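Local atomic coordinates of HutD family protein (PDB entry 1YLL), a protein that is of unknown function but belongs to the HutD family of the cupin clan and may be linked to histidine utilisation. Residues 27-32 with 44-49; 53-58 with 99-104; 133-138 with 178-183. All coordinates share one frame; numbering follows the deposited sequence. Where two conformers were deposited one is given.

Overall arrangement
The three antiparallel pairings sample a bicupin-like architecture at different depths. The centre of contact 1 lies about 7 Å from the centre of the chain; it joins strands 24-31 and 42-49 as a hairpin, its inward side chains are aliphatic and its charged groups, Glu28 with Arg31, pair within one strand. The centres of contacts 2 and 3, about 17 and 18 Å from that of the chain, lie on opposite sides of it, each contact pairing the outermost strand of a four-stranded sheet with its neighbour. Contact 2 is short, glycine-rich and partly exposed. Contact 3 is longer, more aromatic and buried, partly by a second subunit. Contacts 1 and 2 touch where the backbone oxygen of Val49 meets CD1 of Leu103.

Contact 1. Residues 27-32 with 44-49; sequences EEIARD and LSIADV
With chi1 -63° and chi2 174°, the Ile29 side chain swings CG1 to the side of its own backbone N and then extends, which carries CD1 over strand 44-49. There this one methyl meets two partners, Leu44 CD1 at 3.9 Å and CG1 of Ile46, both chains lying slantwise to its own. Leu44 and Ile46 sit two residues apart on the same face, and the methyl reaches both. The backbone turns Ile29 into this position: the pairing is a classic beta bulge within an antiparallel hairpin, in which Ile29 and Ala30 together face Leu44. Leu44 O therefore receives two amides, Ile29 N at 2.8 Å and, weakly, Ala30 N at 3.3 Å, while Leu44 N donates in return to Ala30 O. On the far side of the bulge Glu27 and Ile46 form a regular hydrogen-bonded pair, with Glu27 N 2.7 Å from Ile46 O. Glu28 points to the face shared with Ser45, and its carboxylate is gripped side-on by Arg31, NE to OE1 at 2.7 Å and NH2 to the syn lone pair of OE2, nearly in the guanidinium plane. Arg43 is a second cationic partner of Glu28 OE2. Phe145 of strand 141-146 touches both Ile29 and Ile46, whereas Asp48 forms a salt bridge with Arg109 on strand 108-115, the neighbour of 42-49 on its other side.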
ATOM      1  N   GLU D  27     -18.081  -9.520 -24.681  1.00 13.13           N
ATOM      2  CA  GLU D  27     -18.210  -9.561 -23.222  1.00 14.78           C
ATOM      3  C   GLU D  27     -18.123  -8.111 -22.703  1.00 14.32           C
ATOM      4  O   GLU D  27     -17.048  -7.516 -22.719  1.00 14.15           O
ATOM      5  CB  GLU D  27     -17.088 -10.397 -22.586  1.00 18.82           C
ATOM      6  CG  GLU D  27     -17.178 -11.894 -22.885  1.00 24.07           C
ATOM      7  CD  GLU D  27     -16.137 -12.720 -22.132  1.00 27.20           C
ATOM      8  OE1 GLU D  27     -15.147 -12.146 -21.625  1.00 33.02           O
ATOM      9  OE2 GLU D  27     -16.299 -13.953 -22.066  1.00 31.74           O
ATOM     10  N   GLU D  28     -19.241  -7.545 -22.262  1.00 14.01           N
ATOM     11  CA  GLU D  28     -19.230  -6.170 -21.755  1.00 14.23           C
ATOM     12  C   GLU D  28     -18.656  -6.123 -20.376  1.00 13.87           C
ATOM     13  O   GLU D  28     -19.119  -6.811 -19.457  1.00 16.48           O
ATOM     14  CB  GLU D  28     -20.645  -5.563 -21.750  1.00 15.81           C
ATOM     15  CG  GLU D  28     -20.673  -4.115 -21.192  1.00 15.80           C
ATOM     16  CD  GLU D  28     -21.994  -3.387 -21.462  1.00 20.61           C
ATOM     17  OE1 GLU D  28     -22.474  -2.679 -20.558  1.00 22.05           O
ATOM     18  OE2 GLU D  28     -22.536  -3.497 -22.572  1.00 20.78           O
ATOM     19  N   ILE D  29     -17.636  -5.297 -20.209  1.00 12.51           N
ATOM     20  CA  ILE D  29     -16.998  -5.144 -18.911  1.00 13.63           C
ATOM     21  C   ILE D  29     -17.748  -4.121 -18.076  1.00 15.77           C
ATOM     22  O   ILE D  29     -18.060  -4.368 -16.903  1.00 16.56           O
ATOM     23  CB  ILE D  29     -15.528  -4.681 -19.097  1.00 12.96           C
ATOM     24  CG1 ILE D  29     -14.747  -5.772 -19.852  1.00 15.37           C
ATOM     25  CG2 ILE D  29     -14.885  -4.382 -17.734  1.00 15.13           C
ATOM     26  CD1 ILE D  29     -13.339  -5.355 -20.218  1.00 17.78           C
ATOM     27  N   ALA D  30     -18.053  -2.980 -18.686  1.00 13.79           N
ATOM     28  CA  ALA D  30     -18.715  -1.916 -17.963  1.00 14.83           C
ATOM     29  C   ALA D  30     -19.251  -0.830 -18.886  1.00 14.69           C
ATOM     30  O   ALA D  30     -18.819  -0.708 -20.033  1.00 12.96           O
ATOM     31  CB  ALA D  30     -17.697  -1.295 -16.996  1.00 15.01           C
ATOM     32  N   ARG D  31     -20.201  -0.039 -18.392  1.00 14.26           N
ATOM     33  CA  ARG D  31     -20.714   1.112 -19.139  1.00 15.04           C
ATOM     34  C   ARG D  31     -21.059   2.168 -18.089  1.00 17.11           C
ATOM     35  O   ARG D  31     -21.218   1.834 -16.916  1.00 15.96           O
ATOM     36  CB  ARG D  31     -21.964   0.779 -19.949  1.00 17.19           C
ATOM     37  CG  ARG D  31     -23.130   0.348 -19.094  1.00 16.98           C
ATOM     38  CD  ARG D  31     -24.370   0.265 -19.964  1.00 18.12           C
ATOM     39  NE  ARG D  31     -24.199  -0.706 -21.049  1.00 18.98           N
ATOM     40  CZ  ARG D  31     -24.955  -0.741 -22.137  1.00 20.63           C
ATOM     41  NH1 ARG D  31     -25.945   0.132 -22.291  1.00 20.69           N
ATOM     42  NH2 ARG D  31     -24.691  -1.609 -23.099  1.00 18.86           N
ATOM     43  N   ASP D  32     -21.151   3.429 -18.495  1.00 18.67           N
ATOM     44  CA  ASP D  32     -21.494   4.447 -17.524  1.00 21.11           C
ATOM     45  C   ASP D  32     -22.949   4.296 -17.117  1.00 21.96           C
ATOM     46  O   ASP D  32     -23.295   4.471 -15.944  1.00 24.02           O
ATOM     47  CB  ASP D  32     -21.237   5.867 -18.046  1.00 21.98           C
ATOM     48  CG  ASP D  32     -22.065   6.224 -19.274  1.00 23.03           C
ATOM     49  OD1 ASP D  32     -22.437   7.424 -19.394  1.00 26.34           O
ATOM     50  OD2 ASP D  32     -22.332   5.354 -20.122  1.00 17.49           O
ATOM     51  N   LEU D  44     -16.945  -0.394 -22.232  1.00 12.25           N
ATOM     52  CA  LEU D  44     -15.667  -1.102 -22.343  1.00 12.13           C
ATOM     53  C   LEU D  44     -16.017  -2.572 -22.522  1.00 11.96           C
ATOM     54  O   LEU D  44     -16.898  -3.103 -21.824  1.00 12.21           O
ATOM     55  CB  LEU D  44     -14.873  -0.931 -21.041  1.00 12.55           C
ATOM     56  CG  LEU D  44     -13.413  -0.484 -20.897  1.00 23.31           C
ATOM     57  CD1 LEU D  44     -12.677  -1.493 -19.992  1.00 15.97           C
ATOM     58  CD2 LEU D  44     -12.721  -0.267 -22.241  1.00 17.62           C
ATOM     59  N   SER D  45     -15.337  -3.259 -23.419  1.00 11.43           N
ATOM     60  CA  SER D  45     -15.676  -4.661 -23.628  1.00 11.93           C
ATOM     61  C   SER D  45     -14.519  -5.436 -24.244  1.00 11.65           C
ATOM     62  O   SER D  45     -13.545  -4.846 -24.722  1.00 11.94           O
ATOM     63  CB  SER D  45     -16.859  -4.758 -24.598  1.00 11.30           C
ATOM     64  OG  SER D  45     -16.528  -4.146 -25.860  1.00 17.39           O
ATOM     65  N   ILE D  46     -14.659  -6.764 -24.213  1.00 13.00           N
ATOM     66  CA  ILE D  46     -13.698  -7.664 -24.841  1.00 13.28           C
ATOM     67  C   ILE D  46     -14.526  -8.408 -25.881  1.00 16.85           C
ATOM     68  O   ILE D  46     -15.631  -8.848 -25.586  1.00 19.39           O
ATOM     69  CB  ILE D  46     -13.172  -8.722 -23.884  1.00 17.61           C
ATOM     70  CG1 ILE D  46     -12.294  -8.098 -22.821  1.00 20.38           C
ATOM     71  CG2 ILE D  46     -12.377  -9.776 -24.672  1.00 22.61           C
ATOM     72  CD1 ILE D  46     -12.168  -9.092 -21.665  1.00 19.84           C
ATOM     73  N   ALA D  47     -14.029  -8.543 -27.095  1.00 18.87           N
ATOM     74  CA  ALA D  47     -14.805  -9.278 -28.086  1.00 19.30           C
ATOM     75  C   ALA D  47     -13.965 -10.415 -28.630  1.00 21.72           C
ATOM     76  O   ALA D  47     -12.732 -10.370 -28.581  1.00 20.25           O
ATOM     77  CB  ALA D  47     -15.259  -8.361 -29.219  1.00 23.42           C
ATOM     78  N   ASP D  48     -14.651 -11.469 -29.062  1.00 21.86           N
ATOM     79  CA  ASP D  48     -13.998 -12.605 -29.689  1.00 22.90           C
ATOM     80  C   ASP D  48     -14.385 -12.448 -31.133  1.00 22.96           C
ATOM     81  O   ASP D  48     -15.552 -12.214 -31.445  1.00 23.54           O
ATOM     82  CB  ASP D  48     -14.527 -13.926 -29.148  1.00 27.86           C
ATOM     83  CG  ASP D  48     -13.946 -14.264 -27.803  1.00 32.66           C
ATOM     84  OD1 ASP D  48     -13.505 -13.322 -27.118  1.00 35.44           O
ATOM     85  OD2 ASP D  48     -13.935 -15.454 -27.423  1.00 36.76           O
ATOM     86  N   VAL D  49     -13.411 -12.527 -32.027  1.00 18.81           N
ATOM     87  CA  VAL D  49     -13.723 -12.392 -33.430  1.00 20.02           C
ATOM     88  C   VAL D  49     -13.208 -13.692 -34.002  1.00 18.27           C
ATOM     89  O   VAL D  49     -12.002 -13.915 -34.035  1.00 19.20           O
ATOM     90  CB  VAL D  49     -12.977 -11.213 -34.053  1.00 20.59           C
ATOM     91  CG1 VAL D  49     -13.429 -11.024 -35.486  1.00 21.78           C
ATOM     92  CG2 VAL D  49     -13.225  -9.953 -33.235  1.00 25.18           C
TER
HETATM   93  O   HOH W   1     -16.042 -15.229 -25.244  1.00 40.91           O

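Contact 2. Residues 53-58 with 99-104; sequences GGFSGF and VHCTLL
Aromatic and apolar packing links Phe55 to Cys101 and Val99 across this short pairing. The cysteine CB sits over one face of the Phe55 ring, 3.5 Å from CZ, while its sulfur stands obliquely to the ring, with SG 4.7 Å from the centroid and 50° off the normal: a sulfur-aromatic contact. With chi1 at 170° the sulfur points away from its own amide nitrogen and lies past the CE2-CZ side of the ring. Near the other side, Val99 CG1 approaches Phe55 CD1 at 4.1 Å, the two side chains crossing at a slant.

A second kind of packing sets a ring against the main chain. The His100 imidazole leans back over the partner strand, so that its CD2 comes within 3.6 Å of Gly53 C and the carbonyl oxygen of Gly53 lies over one ring face. CD2 also lies near Gly54 N, so the ring rests on the Gly53-Gly54 peptide.

Backbone hydrogen bonds supply the antiparallel framework. Gly53 and Cys101 form a hydrogen-bonded pair, with Cys101 N 2.9 Å from Gly53 O and a reciprocal, more bent bond from Gly53 N. Further along, Phe55 N donates to Val99 O at 2.9 Å. That same oxygen also receives a CA-H...O contact from Gly54. A water then bridges the strands, donating to Phe55 O and accepting from Val99 N.

Strand 53-55 forms one border of a four-stranded antiparallel sheet of this cupin-clan protein. Strand 99-103 is flanked on its other side by strand 73-77, whose Leu75 touches both Phe55 and Cys101, and Ile65 of strand 62-69 also packs against Phe55.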
ATOM      1  N   GLY D  53     -14.996 -10.350 -41.185  1.00 21.24           N
ATOM      2  CA  GLY D  53     -16.321  -9.892 -41.551  1.00 20.62           C
ATOM      3  C   GLY D  53     -16.482  -8.433 -41.182  1.00 21.87           C
ATOM      4  O   GLY D  53     -15.589  -7.846 -40.557  1.00 20.16           O
ATOM      5  N   GLY D  54     -17.610  -7.838 -41.569  1.00 20.57           N
ATOM      6  CA  GLY D  54     -17.812  -6.433 -41.263  1.00 19.97           C
ATOM      7  C   GLY D  54     -18.119  -6.223 -39.801  1.00 21.07           C
ATOM      8  O   GLY D  54     -18.565  -7.143 -39.111  1.00 23.42           O
ATOM      9  N   PHE D  55     -17.854  -5.015 -39.311  1.00 21.52           N
ATOM     10  CA  PHE D  55     -18.148  -4.680 -37.924  1.00 23.21           C
ATOM     11  C   PHE D  55     -19.408  -3.826 -37.976  1.00 26.10           C
ATOM     12  O   PHE D  55     -19.559  -2.978 -38.857  1.00 28.16           O
ATOM     13  CB  PHE D  55     -17.010  -3.876 -37.284  1.00 22.86           C
ATOM     14  CG  PHE D  55     -15.890  -4.717 -36.735  1.00 22.45           C
ATOM     15  CD1 PHE D  55     -14.757  -4.101 -36.185  1.00 25.37           C
ATOM     16  CD2 PHE D  55     -15.945  -6.108 -36.773  1.00 21.41           C
ATOM     17  CE1 PHE D  55     -13.696  -4.864 -35.687  1.00 23.58           C
ATOM     18  CE2 PHE D  55     -14.874  -6.896 -36.267  1.00 21.38           C
ATOM     19  CZ  PHE D  55     -13.753  -6.260 -35.726  1.00 23.62           C
ATOM     20  N   SER D  56     -20.313  -4.079 -37.046  1.00 26.11           N
ATOM     21  CA  SER D  56     -21.561  -3.341 -36.952  1.00 29.57           C
ATOM     22  C   SER D  56     -21.246  -1.921 -36.518  1.00 28.09           C
ATOM     23  O   SER D  56     -20.267  -1.675 -35.803  1.00 26.32           O
ATOM     24  CB  SER D  56     -22.476  -4.008 -35.925  1.00 32.85           C
ATOM     25  OG  SER D  56     -22.798  -5.333 -36.328  1.00 37.32           O
ATOM     26  N   GLY D  57     -22.090  -0.986 -36.921  1.00 27.04           N
ATOM     27  CA  GLY D  57     -21.845   0.403 -36.584  1.00 26.10           C
ATOM     28  C   GLY D  57     -22.298   0.849 -35.215  1.00 24.77           C
ATOM     29  O   GLY D  57     -23.211   0.293 -34.610  1.00 27.47           O
ATOM     30  N   PHE D  58     -21.633   1.883 -34.735  1.00 22.90           N
ATOM     31  CA  PHE D  58     -21.967   2.485 -33.449  1.00 19.97           C
ATOM     32  C   PHE D  58     -21.997   3.927 -33.845  1.00 18.38           C
ATOM     33  O   PHE D  58     -21.077   4.706 -33.596  1.00 17.81           O
ATOM     34  CB  PHE D  58     -20.875   2.202 -32.417  1.00 16.96           C
ATOM     35  CG  PHE D  58     -21.023   0.856 -31.732  1.00 17.36           C
ATOM     36  CD1 PHE D  58     -20.457  -0.293 -32.279  1.00 19.27           C
ATOM     37  CD2 PHE D  58     -21.711   0.752 -30.534  1.00 17.53           C
ATOM     38  CE1 PHE D  58     -20.575  -1.521 -31.621  1.00 18.65           C
ATOM     39  CE2 PHE D  58     -21.845  -0.471 -29.856  1.00 19.18           C
ATOM     40  CZ  PHE D  58     -21.266  -1.614 -30.408  1.00 21.97           C
ATOM     41  N   VAL D  99     -16.591  -0.482 -41.778  1.00 17.53           N
ATOM     42  CA  VAL D  99     -15.407  -1.223 -41.375  1.00 15.15           C
ATOM     43  C   VAL D  99     -15.468  -2.710 -41.613  1.00 15.60           C
ATOM     44  O   VAL D  99     -16.431  -3.360 -41.247  1.00 17.73           O
ATOM     45  CB  VAL D  99     -15.147  -0.992 -39.860  1.00 16.65           C
ATOM     46  CG1 VAL D  99     -13.903  -1.752 -39.413  1.00 19.84           C
ATOM     47  CG2 VAL D  99     -14.970   0.514 -39.592  1.00 17.78           C
ATOM     48  N   HIS D 100     -14.416  -3.230 -42.226  1.00 14.85           N
ATOM     49  CA  HIS D 100     -14.325  -4.660 -42.446  1.00 15.34           C
ATOM     50  C   HIS D 100     -13.074  -5.152 -41.723  1.00 14.74           C
ATOM     51  O   HIS D 100     -12.012  -4.539 -41.817  1.00 16.01           O
ATOM     52  CB  HIS D 100     -14.208  -4.991 -43.940  1.00 18.24           C
ATOM     53  CG  HIS D 100     -14.060  -6.457 -44.208  1.00 20.79           C
ATOM     54  ND1 HIS D 100     -12.834  -7.079 -44.313  1.00 25.24           N
ATOM     55  CD2 HIS D 100     -14.990  -7.437 -44.326  1.00 21.71           C
ATOM     56  CE1 HIS D 100     -13.014  -8.377 -44.490  1.00 18.84           C
ATOM     57  NE2 HIS D 100     -14.312  -8.621 -44.502  1.00 23.66           N
ATOM     58  N   CYS D 101     -13.214  -6.256 -40.986  1.00 13.67           N
ATOM     59  CA  CYS D 101     -12.093  -6.811 -40.264  1.00 16.20           C
ATOM     60  C   CYS D 101     -11.604  -8.073 -40.959  1.00 15.48           C
ATOM     61  O   CYS D 101     -12.385  -8.988 -41.200  1.00 17.05           O
ATOM     62  CB  CYS D 101     -12.534  -7.176 -38.852  1.00 16.94           C
ATOM     63  SG  CYS D 101     -11.307  -8.136 -37.922  1.00 19.62           S
ATOM     64  N   THR D 102     -10.321  -8.106 -41.293  1.00 14.83           N
ATOM     65  CA  THR D 102      -9.725  -9.299 -41.882  1.00 15.40           C
ATOM     66  C   THR D 102      -8.798  -9.889 -40.810  1.00 15.91           C
ATOM     67  O   THR D 102      -7.875  -9.217 -40.341  1.00 17.85           O
ATOM     68  CB  THR D 102      -8.870  -8.939 -43.115  1.00 14.90           C
ATOM     69  OG1 THR D 102      -9.735  -8.450 -44.151  1.00 17.37           O
ATOM     70  CG2 THR D 102      -8.112 -10.136 -43.614  1.00 20.23           C
ATOM     71  N   LEU D 103      -9.066 -11.133 -40.412  1.00 15.80           N
ATOM     72  CA  LEU D 103      -8.219 -11.813 -39.435  1.00 17.48           C
ATOM     73  C   LEU D 103      -6.963 -12.255 -40.196  1.00 18.79           C
ATOM     74  O   LEU D 103      -7.067 -12.840 -41.290  1.00 19.38           O
ATOM     75  CB  LEU D 103      -8.929 -13.034 -38.869  1.00 18.64           C
ATOM     76  CG  LEU D 103     -10.203 -12.743 -38.068  1.00 19.71           C
ATOM     77  CD1 LEU D 103     -10.807 -14.070 -37.548  1.00 20.88           C
ATOM     78  CD2 LEU D 103      -9.889 -11.784 -36.908  1.00 21.22           C
ATOM     79  N   LEU D 104      -5.801 -11.986 -39.618  1.00 17.26           N
ATOM     80  CA  LEU D 104      -4.548 -12.339 -40.272  1.00 19.76           C
ATOM     81  C   LEU D 104      -4.316 -13.840 -40.260  1.00 19.49           C
ATOM     82  O   LEU D 104      -4.038 -14.450 -41.301  1.00 20.62           O
ATOM     83  CB  LEU D 104      -3.381 -11.612 -39.618  1.00 17.99           C
ATOM     84  CG  LEU D 104      -3.424 -10.078 -39.757  1.00 20.89           C
ATOM     85  CD1 LEU D 104      -2.168  -9.502 -39.058  1.00 24.57           C
ATOM     86  CD2 LEU D 104      -3.469  -9.655 -41.236  1.00 23.59           C
TER
HETATM   87  O   HOH W   2     -19.407  -1.397 -41.335  1.00 35.76           O

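Contact 3. Residues 133-138 with 178-183; sequences LDWHGT and QHWRLT
Strands 133-137 and 178-183 run antiparallel in unbroken register, with Leu133, Trp135 and Gly137 forming hydrogen-bonded pairs with Leu182, Trp180 and Gln178. On the face bearing the tryptophans, CB of Trp180 stands above the six-membered ring of Trp135, 3.7 Å from its centroid, in a CH-pi contact. The two indoles are slid apart and barely overlap. Leu182 CD1 fills in at the edge of the Trp135 ring, 4.0 Å from CZ3, and lies as far from CD1 of Leu133, whose chain runs alongside. In this four-stranded sheet of the cupin-clan fold strand 132-137 is outermost within the chain, but His136 and Gly137 pair with a strand of the second subunit, which carries the sheet across the interface; Arg123 of that subunit makes a cation-pi contact with Trp135. The opposite face is polar. His179 holds CG opposite its backbone N (chi1 -174°), and from there its ring reaches across to His136 and Asp134. The two imidazoles form an offset stack, centroids 4.0 Å apart and planes at 9°. His179 NE2 donates to Asp134 OD2 at 2.7 Å on the anti side, the carboxylate and His179 ring planes 66° apart. This bond probably fixes the rotation of the stacked imidazole. Arg181 lies alongside Asp134, its guanidinium face over CB and NH1 3.8 Å from OD1, a long salt bridge; a water donates to Asp134 OD2.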
ATOM      1  N   LEU D 133       4.976   1.253 -11.182  1.00 20.34           N
ATOM      2  CA  LEU D 133       4.805   2.440 -12.009  1.00 19.36           C
ATOM      3  C   LEU D 133       3.707   3.260 -11.353  1.00 18.26           C
ATOM      4  O   LEU D 133       2.876   2.697 -10.651  1.00 19.61           O
ATOM      5  CB  LEU D 133       4.444   2.078 -13.463  1.00 20.71           C
ATOM      6  CG  LEU D 133       3.082   1.585 -13.945  1.00 21.57           C
ATOM      7  CD1 LEU D 133       2.011   2.668 -13.808  1.00 20.22           C
ATOM      8  CD2 LEU D 133       3.210   1.181 -15.448  1.00 20.94           C
ATOM      9  N   ASP D 134       3.709   4.578 -11.554  1.00 16.34           N
ATOM     10  CA  ASP D 134       2.688   5.420 -10.958  1.00 14.84           C
ATOM     11  C   ASP D 134       2.464   6.659 -11.815  1.00 13.18           C
ATOM     12  O   ASP D 134       3.286   7.000 -12.675  1.00 13.89           O
ATOM     13  CB  ASP D 134       3.105   5.877  -9.543  1.00 15.85           C
ATOM     14  CG  ASP D 134       4.186   6.959  -9.552  1.00 16.64           C
ATOM     15  OD1 ASP D 134       5.275   6.747 -10.126  1.00 20.91           O
ATOM     16  OD2 ASP D 134       3.944   8.038  -8.974  1.00 21.95           O
ATOM     17  N   TRP D 135       1.325   7.310 -11.608  1.00 15.36           N
ATOM     18  CA  TRP D 135       1.052   8.561 -12.297  1.00 12.58           C
ATOM     19  C   TRP D 135       0.066   9.327 -11.430  1.00 14.09           C
ATOM     20  O   TRP D 135      -0.509   8.765 -10.488  1.00 13.76           O
ATOM     21  CB  TRP D 135       0.437   8.315 -13.698  1.00 12.75           C
ATOM     22  CG  TRP D 135      -0.993   7.870 -13.734  1.00 12.65           C
ATOM     23  CD1 TRP D 135      -2.088   8.681 -13.794  1.00 12.42           C
ATOM     24  CD2 TRP D 135      -1.480   6.526 -13.718  1.00 12.77           C
ATOM     25  NE1 TRP D 135      -3.241   7.916 -13.824  1.00 14.61           N
ATOM     26  CE2 TRP D 135      -2.893   6.593 -13.782  1.00 15.32           C
ATOM     27  CE3 TRP D 135      -0.859   5.267 -13.658  1.00 14.57           C
ATOM     28  CZ2 TRP D 135      -3.704   5.448 -13.792  1.00 15.21           C
ATOM     29  CZ3 TRP D 135      -1.680   4.116 -13.666  1.00 14.57           C
ATOM     30  CH2 TRP D 135      -3.081   4.228 -13.734  1.00 13.54           C
ATOM     31  N   HIS D 136      -0.066  10.622 -11.707  1.00 12.29           N
ATOM     32  CA  HIS D 136      -1.046  11.457 -11.014  1.00 12.52           C
ATOM     33  C   HIS D 136      -2.030  11.910 -12.075  1.00 15.28           C
ATOM     34  O   HIS D 136      -1.620  12.293 -13.162  1.00 13.64           O
ATOM     35  CB  HIS D 136      -0.407  12.704 -10.394  1.00 13.45           C
ATOM     36  CG  HIS D 136       0.480  12.412  -9.227  1.00 14.17           C
ATOM     37  ND1 HIS D 136       0.140  12.709  -7.914  1.00 18.28           N
ATOM     38  CD2 HIS D 136       1.713  11.864  -9.178  1.00 12.42           C
ATOM     39  CE1 HIS D 136       1.132  12.353  -7.112  1.00 12.98           C
ATOM     40  NE2 HIS D 136       2.096  11.839  -7.850  1.00 18.02           N
ATOM     41  N   GLY D 137      -3.320  11.889 -11.774  1.00 11.29           N
ATOM     42  CA  GLY D 137      -4.269  12.353 -12.779  1.00 14.99           C
ATOM     43  C   GLY D 137      -5.537  12.869 -12.147  1.00 15.60           C
ATOM     44  O   GLY D 137      -5.875  12.458 -11.062  1.00 15.81           O
ATOM     45  N   THR D 138      -6.249  13.756 -12.826  0.50 16.85           N
ATOM     46  CA  THR D 138      -7.482  14.285 -12.262  0.50 16.88           C
ATOM     47  C   THR D 138      -8.737  13.649 -12.851  0.50 18.44           C
ATOM     48  O   THR D 138      -9.850  13.998 -12.462  0.50 18.14           O
ATOM     49  CB  THR D 138      -7.574  15.807 -12.468  0.51 15.98           C
ATOM     50  OG1 THR D 138      -8.821  16.295 -11.957  0.24 18.55           O
ATOM     51  CG2 THR D 138      -7.474  16.134 -13.921  0.80 13.64           C
ATOM     52  N   GLN D 178      -5.472  12.533  -8.297  1.00 16.22           N
ATOM     53  CA  GLN D 178      -5.289  11.201  -7.751  1.00 16.11           C
ATOM     54  C   GLN D 178      -3.902  10.658  -8.009  1.00 17.87           C
ATOM     55  O   GLN D 178      -3.331  10.865  -9.093  1.00 17.87           O
ATOM     56  CB  GLN D 178      -6.297  10.223  -8.378  1.00 18.00           C
ATOM     57  CG  GLN D 178      -7.760  10.714  -8.414  1.00 18.12           C
ATOM     58  CD  GLN D 178      -8.350  10.925  -7.011  1.00 23.14           C
ATOM     59  OE1 GLN D 178      -9.148  11.848  -6.790  1.00 26.95           O
ATOM     60  NE2 GLN D 178      -7.963  10.082  -6.076  1.00 21.14           N
ATOM     61  N   HIS D 179      -3.363   9.933  -7.039  1.00 17.28           N
ATOM     62  CA  HIS D 179      -2.062   9.317  -7.207  1.00 17.29           C
ATOM     63  C   HIS D 179      -2.266   7.812  -7.305  1.00 16.74           C
ATOM     64  O   HIS D 179      -2.638   7.145  -6.337  1.00 16.43           O
ATOM     65  CB  HIS D 179      -1.109   9.650  -6.043  1.00 18.17           C
ATOM     66  CG  HIS D 179       0.276   9.143  -6.264  1.00 20.81           C
ATOM     67  ND1 HIS D 179       1.215   9.069  -5.256  1.00 24.34           N
ATOM     68  CD2 HIS D 179       0.879   8.658  -7.378  1.00 20.29           C
ATOM     69  CE1 HIS D 179       2.335   8.554  -5.739  1.00 26.22           C
ATOM     70  NE2 HIS D 179       2.156   8.297  -7.026  1.00 23.14           N
ATOM     71  N   TRP D 180      -2.062   7.279  -8.504  1.00 14.48           N
ATOM     72  CA  TRP D 180      -2.230   5.858  -8.776  1.00 14.47           C
ATOM     73  C   TRP D 180      -0.899   5.132  -8.892  1.00 15.84           C
ATOM     74  O   TRP D 180      -0.009   5.586  -9.613  1.00 14.81           O
ATOM     75  CB  TRP D 180      -2.967   5.649 -10.118  1.00 15.38           C
ATOM     76  CG  TRP D 180      -4.358   6.149 -10.151  1.00 13.04           C
ATOM     77  CD1 TRP D 180      -4.808   7.335 -10.670  1.00 17.30           C
ATOM     78  CD2 TRP D 180      -5.507   5.450  -9.684  1.00 16.51           C
ATOM     79  NE1 TRP D 180      -6.169   7.404 -10.558  1.00 15.33           N
ATOM     80  CE2 TRP D 180      -6.627   6.261  -9.954  1.00 15.11           C
ATOM     81  CE3 TRP D 180      -5.693   4.206  -9.061  1.00 14.92           C
ATOM     82  CZ2 TRP D 180      -7.931   5.871  -9.626  1.00 20.07           C
ATOM     83  CZ3 TRP D 180      -7.010   3.809  -8.730  1.00 17.42           C
ATOM     84  CH2 TRP D 180      -8.096   4.642  -9.016  1.00 17.67           C
ATOM     85  N   ARG D 181      -0.775   3.981  -8.228  1.00 15.93           N
ATOM     86  CA  ARG D 181       0.449   3.200  -8.302  1.00 15.97           C
ATOM     87  C   ARG D 181       0.130   1.736  -8.575  1.00 15.63           C
ATOM     88  O   ARG D 181      -0.745   1.167  -7.940  1.00 18.48           O
ATOM     89  CB  ARG D 181       1.263   3.318  -7.008  1.00 19.89           C
ATOM     90  CG  ARG D 181       2.585   2.526  -7.101  1.00 24.13           C
ATOM     91  CD  ARG D 181       3.382   2.558  -5.797  1.00 31.44           C
ATOM     92  NE  ARG D 181       3.685   3.915  -5.375  1.00 38.00           N
ATOM     93  CZ  ARG D 181       4.495   4.744  -6.028  1.00 40.98           C
ATOM     94  NH1 ARG D 181       5.100   4.352  -7.145  1.00 44.05           N
ATOM     95  NH2 ARG D 181       4.690   5.975  -5.569  1.00 42.90           N
ATOM     96  N   LEU D 182       0.812   1.132  -9.541  1.00 15.26           N
ATOM     97  CA  LEU D 182       0.581  -0.266  -9.851  1.00 15.63           C
ATOM     98  C   LEU D 182       1.874  -1.008  -9.584  1.00 16.16           C
ATOM     99  O   LEU D 182       2.967  -0.494  -9.839  1.00 14.99           O
ATOM    100  CB  LEU D 182       0.236  -0.452 -11.324  1.00 17.26           C
ATOM    101  CG  LEU D 182      -0.913   0.418 -11.833  1.00 17.47           C
ATOM    102  CD1 LEU D 182      -1.063   0.146 -13.323  1.00 19.81           C
ATOM    103  CD2 LEU D 182      -2.176   0.127 -11.121  1.00 20.34           C
ATOM    104  N   THR D 183       1.739  -2.231  -9.100  1.00 19.42           N
ATOM    105  CA  THR D 183       2.907  -3.044  -8.834  1.00 21.13           C
ATOM    106  C   THR D 183       2.667  -4.464  -9.345  1.00 21.09           C
ATOM    107  O   THR D 183       1.528  -4.932  -9.393  1.00 20.95           O
ATOM    108  CB  THR D 183       3.206  -3.054  -7.339  1.00 23.38           C
ATOM    109  OG1 THR D 183       4.339  -3.890  -7.099  1.00 33.08           O
ATOM    110  CG2 THR D 183       2.028  -3.567  -6.577  1.00 24.23           C
TER
HETATM  111  O   HOH W   3       5.825   8.846  -7.050  1.00 24.66           O
HETATM  112  O   HOH W   4      -7.515  10.000 -11.791  1.00 20.75           O